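Local coordinates for beta-galactosidase (Bacillus circulans subsp. alkalophilus, PDB 3TTY), which hydrolyses beta-galactosides, releasing their terminal non-reducing galactose, using a TIM-barrel glycoside hydrolase domain that carries the galactose-binding pocket, at residues Lys22-Met25 / Glu26-Arg30. Residues are numbered along the deposited sequence; the frame is centred on the assembly and turned at random.
Sequences KATM and EEDMR
Asp-28 folds back over the turn of helix that begins at Thr-24. Its CB rests 3.4 Å from Met-25 O. CG, swung beside its own backbone N (chi1 -61°), comes to 3.2 Å from Thr-24 O, the same carbonyl that accepts the backbone bond from Asp-28 N at 2.8 Å. Of the two carboxylate oxygens, OD2 passes 3.5 Å from Met-25 CA; both lie close to Thr-24 O, acceptor facing acceptors, so no bond forms there. Thr-24 and Asp-28 run alongside each other, yet OG1 of Thr-24 stays 3.7 Å from Asp-28 OD2 and has no polar partner in the model. The buried carboxylate is satisfied from outside the helix: Arg-348 forms a salt bridge to OD1 and the Tyr-15 hydroxyl hydrogen-bonds to OD2, which probably favours the charged form.

One step round, Met-25 CG and Met-29 CE meet at 4.3 Å. Met-25 reaches out extended, whereas Met-29 is bent at chi2 and chi3, which brings its methyl back over Met-25 O; both pack against helix 60-71. On the exposed flank, a water bridges Lys-22 O and Glu-26 OE1, though the OE1 leg is unusually short and its exact length doubtful; Arg-68 also holds OE1. Farther along, the guanidinium of Arg-30 turns its NE/NH2 edge to the Glu-27 carboxylate, both nitrogens donating to OE2, with NH2 to OE2 at 2.7 Å.

Successive i to i+4 backbone bonds make this the opening turns of an amphipathic helix, the connector between strands 10-14 and 39-42 in the first beta-alpha-beta unit of the TIM barrel.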
loop_
_atom_site.group_PDB
_atom_site.type_symbol
_atom_site.label_atom_id
_atom_site.label_comp_id
_atom_site.label_asym_id
_atom_site.label_seq_id
_atom_site.Cartn_x
_atom_site.Cartn_y
_atom_site.Cartn_z
ATOM N N LYS A 22 14.044 33.625 -29.089
ATOM C CA LYS A 22 15.336 33.839 -29.746
ATOM C C LYS A 22 16.397 34.475 -28.850
ATOM O O LYS A 22 17.564 34.067 -28.865
ATOM C CB LYS A 22 15.170 34.609 -31.056
ATOM C CG LYS A 22 14.327 33.839 -32.048
ATOM C CD LYS A 22 14.598 34.242 -33.475
ATOM C CE LYS A 22 14.431 33.028 -34.370
ATOM N NZ LYS A 22 14.110 33.414 -35.758
ATOM N N ALA A 23 15.994 35.467 -28.065
ATOM C CA ALA A 23 16.922 36.105 -27.149
ATOM C C ALA A 23 17.572 35.065 -26.216
ATOM O O ALA A 23 18.801 35.032 -26.073
ATOM C CB ALA A 23 16.232 37.224 -26.356
ATOM N N THR A 24 16.775 34.198 -25.594
ATOM C CA THR A 24 17.406 33.234 -24.700
ATOM C C THR A 24 18.319 32.288 -25.479
ATOM O O THR A 24 19.358 31.864 -24.996
ATOM C CB THR A 24 16.414 32.484 -23.747
ATOM O OG1 THR A 24 16.593 31.065 -23.855
ATOM C CG2 THR A 24 14.998 32.858 -24.011
ATOM N N MET A 25 17.942 32.012 -26.712
ATOM C CA MET A 25 18.752 31.194 -27.586
ATOM C C MET A 25 20.139 31.802 -27.815
ATOM O O MET A 25 21.131 31.068 -27.898
ATOM C CB MET A 25 18.019 30.970 -28.901
ATOM C CG MET A 25 18.554 29.816 -29.682
ATOM S SD MET A 25 17.329 29.096 -30.786
ATOM C CE MET A 25 18.341 27.765 -31.390
ATOM N N GLU A 26 20.220 33.132 -27.901
ATOM C CA GLU A 26 21.525 33.790 -27.994
ATOM C C GLU A 26 22.364 33.546 -26.737
ATOM O O GLU A 26 23.562 33.283 -26.820
ATOM C CB GLU A 26 21.385 35.294 -28.264
ATOM C CG GLU A 26 20.864 35.632 -29.652
ATOM C CD GLU A 26 21.704 35.014 -30.763
ATOM O OE1 GLU A 26 21.132 34.302 -31.621
ATOM O OE2 GLU A 26 22.934 35.244 -30.774
ATOM N N GLU A 27 21.734 33.621 -25.570
ATOM C CA GLU A 27 22.427 33.288 -24.332
ATOM C C GLU A 27 22.826 31.808 -24.289
ATOM O O GLU A 27 23.900 31.475 -23.799
ATOM C CB GLU A 27 21.584 33.659 -23.112
ATOM C CG GLU A 27 21.654 35.128 -22.749
ATOM C CD GLU A 27 23.090 35.608 -22.600
ATOM O OE1 GLU A 27 23.563 36.333 -23.503
ATOM O OE2 GLU A 27 23.744 35.254 -21.594
ATOM N N ASP A 28 21.972 30.923 -24.796
ATOM C CA ASP A 28 22.318 29.500 -24.841
ATOM C C ASP A 28 23.609 29.281 -25.623
ATOM O O ASP A 28 24.531 28.652 -25.122
ATOM C CB ASP A 28 21.199 28.647 -25.464
ATOM C CG ASP A 28 19.897 28.722 -24.695
ATOM O OD1 ASP A 28 19.918 28.962 -23.470
ATOM O OD2 ASP A 28 18.844 28.528 -25.330
ATOM N N MET A 29 23.666 29.791 -26.856
ATOM C CA MET A 29 24.850 29.617 -27.701
ATOM C C MET A 29 26.089 30.126 -26.981
ATOM O O MET A 29 27.130 29.463 -26.977
ATOM C CB MET A 29 24.712 30.355 -29.044
ATOM C CG MET A 29 23.579 29.882 -29.954
ATOM S SD MET A 29 23.526 28.083 -30.185
ATOM C CE MET A 29 22.190 27.669 -29.064
ATOM N N ARG A 30 25.973 31.313 -26.381
ATOM C CA ARG A 30 27.100 31.927 -25.693
ATOM C C ARG A 30 27.587 31.015 -24.565
ATOM O O ARG A 30 28.776 30.736 -24.460
ATOM C CB ARG A 30 26.744 33.329 -25.161
ATOM C CG ARG A 30 27.903 34.023 -24.439
ATOM C CD ARG A 30 27.517 35.378 -23.813
ATOM N NE ARG A 30 26.629 35.204 -22.662
ATOM C CZ ARG A 30 27.042 34.848 -21.449
ATOM N NH1 ARG A 30 28.330 34.626 -21.216
ATOM N NH2 ARG A 30 26.163 34.703 -20.470
HETATM O O HOH W 1 18.616 33.968 -31.528
#